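Local coordinates for soluble lytic murein transglycosylase (Escherichia coli, PDB 1QSA), which cleaves the glycosidic bonds between N-acetylmuramic acid and N-acetylglucosamine in peptidoglycan, forming a 1,6-anhydro bond in the N-acetylmuramic acid, at residues M354-E363 with K605-W614. Residues are numbered along the deposited sequence; the frame is centred on the assembly and turned at random.
Sequences MVAAQRIGEE and KPTLMSATEW
Gln358, in the last turn of helix 351-359, binds the backbone of Met609 just ahead of the C-terminal helix 611-615 of this all-helical protein. Its CG is anti to the backbone N (chi1 -173°), and the extended chain carries the amide across to the 605-614 segment. OE1 accepts from Met609 N at 2.9 Å, in the carbonyl plane and on a lone pair. NE2 donates to Met609 O at 3.0 Å, from above that carbonyl's plane. The same amide lies nearly parallel to the Trp614 ring, and Gln358 CD lies 3.5 Å from Trp614 CE3. CG adds a CH-pi contact over the six-membered ring. Leu608 packs tightly on the helix: its CD2 is 3.4 Å from Val355 CG2. A water bridges Met354 O and Leu608 N. Glu363 OE2 and Lys605 NZ form a salt bridge (3.0 Å), though the hydrogen bond within it is weak. Ser610 and Glu613 form a capping box that starts the C-terminal helix. An alanine in place of Gln358 would probably leave Met609 N and O without these partners and take away the cover that its amide and CG give to one face of the indole. Two hydrogen bonds and a stack together fix the rotation of the amide.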
loop_
_atom_site.group_PDB
_atom_site.type_symbol
_atom_site.label_atom_id
_atom_site.label_comp_id
_atom_site.label_asym_id
_atom_site.label_seq_id
_atom_site.Cartn_x
_atom_site.Cartn_y
_atom_site.Cartn_z
ATOM N N MET A 354 11.840 -2.056 21.408
ATOM C CA MET A 354 11.159 -2.883 22.414
ATOM C C MET A 354 11.847 -4.244 22.612
ATOM O O MET A 354 11.877 -4.781 23.728
ATOM C CB MET A 354 9.708 -3.151 21.983
ATOM C CG MET A 354 8.801 -1.940 21.932
ATOM S SD MET A 354 7.142 -2.412 21.348
ATOM C CE MET A 354 6.398 -0.793 21.206
ATOM N N VAL A 355 12.370 -4.802 21.522
ATOM C CA VAL A 355 13.103 -6.058 21.589
ATOM C C VAL A 355 14.340 -5.812 22.473
ATOM O O VAL A 355 14.662 -6.621 23.359
ATOM C CB VAL A 355 13.604 -6.521 20.198
ATOM C CG1 VAL A 355 14.618 -7.645 20.362
ATOM C CG2 VAL A 355 12.445 -7.025 19.330
ATOM N N ALA A 356 15.009 -4.693 22.221
ATOM C CA ALA A 356 16.221 -4.320 22.944
ATOM C C ALA A 356 15.979 -4.275 24.442
ATOM O O ALA A 356 16.760 -4.836 25.209
ATOM C CB ALA A 356 16.771 -2.986 22.423
ATOM N N ALA A 357 14.880 -3.639 24.850
ATOM C CA ALA A 357 14.520 -3.545 26.262
ATOM C C ALA A 357 14.298 -4.939 26.869
ATOM O O ALA A 357 14.834 -5.245 27.940
ATOM C CB ALA A 357 13.273 -2.691 26.423
ATOM N N GLN A 358 13.526 -5.791 26.185
ATOM C CA GLN A 358 13.273 -7.138 26.683
ATOM C C GLN A 358 14.570 -7.967 26.741
ATOM O O GLN A 358 14.781 -8.710 27.692
ATOM C CB GLN A 358 12.210 -7.853 25.835
ATOM C CG GLN A 358 11.790 -9.207 26.420
ATOM C CD GLN A 358 10.372 -9.648 26.044
ATOM O OE1 GLN A 358 9.679 -8.982 25.272
ATOM N NE2 GLN A 358 9.952 -10.791 26.577
ATOM N N ARG A 359 15.453 -7.783 25.762
ATOM C CA ARG A 359 16.718 -8.523 25.726
ATOM C C ARG A 359 17.573 -8.250 26.967
ATOM O O ARG A 359 18.090 -9.187 27.573
ATOM C CB ARG A 359 17.507 -8.211 24.445
ATOM C CG ARG A 359 18.841 -8.981 24.314
ATOM C CD ARG A 359 18.578 -10.484 24.270
ATOM N NE ARG A 359 19.790 -11.313 24.332
ATOM C CZ ARG A 359 20.547 -11.613 23.284
ATOM N NH1 ARG A 359 20.301 -11.067 22.101
ATOM N NH2 ARG A 359 21.606 -12.410 23.444
ATOM N N ILE A 360 17.682 -6.990 27.382
ATOM C CA ILE A 360 18.490 -6.689 28.570
ATOM C C ILE A 360 17.726 -6.635 29.893
ATOM O O ILE A 360 18.280 -6.235 30.919
ATOM C CB ILE A 360 19.334 -5.420 28.394
ATOM C CG1 ILE A 360 18.443 -4.201 28.140
ATOM C CG2 ILE A 360 20.335 -5.628 27.274
ATOM C CD1 ILE A 360 19.239 -2.949 27.837
ATOM N N GLY A 361 16.460 -7.041 29.865
ATOM C CA GLY A 361 15.649 -7.071 31.068
ATOM C C GLY A 361 15.256 -5.740 31.670
ATOM O O GLY A 361 15.070 -5.636 32.884
ATOM N N GLU A 362 15.136 -4.718 30.830
ATOM C CA GLU A 362 14.741 -3.396 31.297
ATOM C C GLU A 362 13.360 -3.041 30.752
ATOM O O GLU A 362 12.938 -3.553 29.719
ATOM C CB GLU A 362 15.783 -2.353 30.890
ATOM C CG GLU A 362 17.103 -2.507 31.640
ATOM C CD GLU A 362 18.194 -1.581 31.139
ATOM O OE1 GLU A 362 17.881 -0.465 30.673
ATOM O OE2 GLU A 362 19.374 -1.972 31.217
ATOM N N GLU A 363 12.624 -2.228 31.494
ATOM C CA GLU A 363 11.296 -1.823 31.058
ATOM C C GLU A 363 11.415 -0.787 29.941
ATOM O O GLU A 363 12.233 0.132 30.019
ATOM C CB GLU A 363 10.501 -1.265 32.242
ATOM C CG GLU A 363 9.089 -0.845 31.888
ATOM C CD GLU A 363 8.156 -0.789 33.089
ATOM O OE1 GLU A 363 8.514 -0.144 34.102
ATOM O OE2 GLU A 363 7.059 -1.390 33.007
ATOM N N LYS A 605 1.263 -3.978 31.565
ATOM C CA LYS A 605 2.691 -3.875 31.268
ATOM C C LYS A 605 2.924 -4.171 29.787
ATOM O O LYS A 605 2.605 -5.257 29.299
ATOM C CB LYS A 605 3.460 -4.859 32.149
ATOM C CG LYS A 605 4.974 -4.722 32.105
ATOM C CD LYS A 605 5.612 -5.577 33.200
ATOM C CE LYS A 605 7.131 -5.647 33.058
ATOM N NZ LYS A 605 7.789 -4.304 33.021
ATOM N N PRO A 606 3.534 -3.229 29.060
ATOM C CA PRO A 606 3.776 -3.442 27.630
ATOM C C PRO A 606 4.993 -4.262 27.181
ATOM O O PRO A 606 5.570 -3.967 26.142
ATOM C CB PRO A 606 3.804 -2.017 27.082
ATOM C CG PRO A 606 4.432 -1.235 28.188
ATOM C CD PRO A 606 3.921 -1.865 29.476
ATOM N N THR A 607 5.344 -5.318 27.914
ATOM C CA THR A 607 6.483 -6.160 27.527
ATOM C C THR A 607 6.195 -6.688 26.117
ATOM O O THR A 607 5.086 -7.121 25.837
ATOM C CB THR A 607 6.666 -7.338 28.503
ATOM O OG1 THR A 607 6.721 -6.831 29.848
ATOM C CG2 THR A 607 7.973 -8.102 28.196
ATOM N N LEU A 608 7.185 -6.654 25.237
ATOM C CA LEU A 608 6.964 -7.069 23.851
ATOM C C LEU A 608 6.425 -8.475 23.611
ATOM O O LEU A 608 5.519 -8.670 22.789
ATOM C CB LEU A 608 8.232 -6.861 23.023
ATOM C CG LEU A 608 8.029 -7.131 21.525
ATOM C CD1 LEU A 608 7.166 -6.034 20.909
ATOM C CD2 LEU A 608 9.377 -7.227 20.831
ATOM N N MET A 609 7.037 -9.458 24.264
ATOM C CA MET A 609 6.635 -10.854 24.111
ATOM C C MET A 609 6.413 -11.514 25.463
ATOM O O MET A 609 6.999 -11.110 26.477
ATOM C CB MET A 609 7.720 -11.654 23.359
ATOM C CG MET A 609 8.030 -11.134 21.956
ATOM S SD MET A 609 9.071 -12.278 21.039
ATOM C CE MET A 609 9.716 -11.242 19.748
ATOM N N SER A 610 5.577 -12.547 25.467
ATOM C CA SER A 610 5.324 -13.322 26.680
ATOM C C SER A 610 6.582 -14.161 26.918
ATOM O O SER A 610 7.405 -14.335 26.011
ATOM C CB SER A 610 4.118 -14.248 26.484
ATOM O OG SER A 610 4.407 -15.311 25.588
ATOM N N ALA A 611 6.742 -14.682 28.127
ATOM C CA ALA A 611 7.912 -15.511 28.433
ATOM C C ALA A 611 7.940 -16.719 27.495
ATOM O O ALA A 611 8.996 -17.109 27.011
ATOM C CB ALA A 611 7.850 -15.988 29.877
ATOM N N THR A 612 6.765 -17.270 27.204
ATOM C CA THR A 612 6.665 -18.432 26.323
ATOM C C THR A 612 7.073 -18.102 24.885
ATOM O O THR A 612 7.856 -18.834 24.269
ATOM C CB THR A 612 5.256 -19.049 26.391
ATOM O OG1 THR A 612 5.025 -19.516 27.734
ATOM C CG2 THR A 612 5.135 -20.225 25.436
ATOM N N GLU A 613 6.591 -16.979 24.368
ATOM C CA GLU A 613 6.950 -16.565 23.014
ATOM C C GLU A 613 8.446 -16.260 22.937
ATOM O O GLU A 613 9.132 -16.666 21.987
ATOM C CB GLU A 613 6.161 -15.310 22.625
ATOM C CG GLU A 613 4.675 -15.560 22.389
ATOM C CD GLU A 613 3.857 -14.275 22.352
ATOM O OE1 GLU A 613 4.321 -13.253 22.888
ATOM O OE2 GLU A 613 2.736 -14.290 21.802
ATOM N N TRP A 614 8.941 -15.517 23.925
ATOM C CA TRP A 614 10.345 -15.113 23.980
ATOM C C TRP A 614 11.336 -16.275 24.060
ATOM O O TRP A 614 12.401 -16.220 23.443
ATOM C CB TRP A 614 10.566 -14.182 25.182
ATOM C CG TRP A 614 11.949 -13.574 25.279
ATOM C CD1 TRP A 614 12.975 -13.959 26.114
ATOM C CD2 TRP A 614 12.441 -12.453 24.536
ATOM N NE1 TRP A 614 14.068 -13.143 25.928
ATOM C CE2 TRP A 614 13.772 -12.208 24.971
ATOM C CE3 TRP A 614 11.892 -11.629 23.551
ATOM C CZ2 TRP A 614 14.555 -11.169 24.448
ATOM C CZ3 TRP A 614 12.673 -10.593 23.029
ATOM C CH2 TRP A 614 13.991 -10.375 23.484
HETATM O O HOH W 1 9.824 -4.854 25.669
#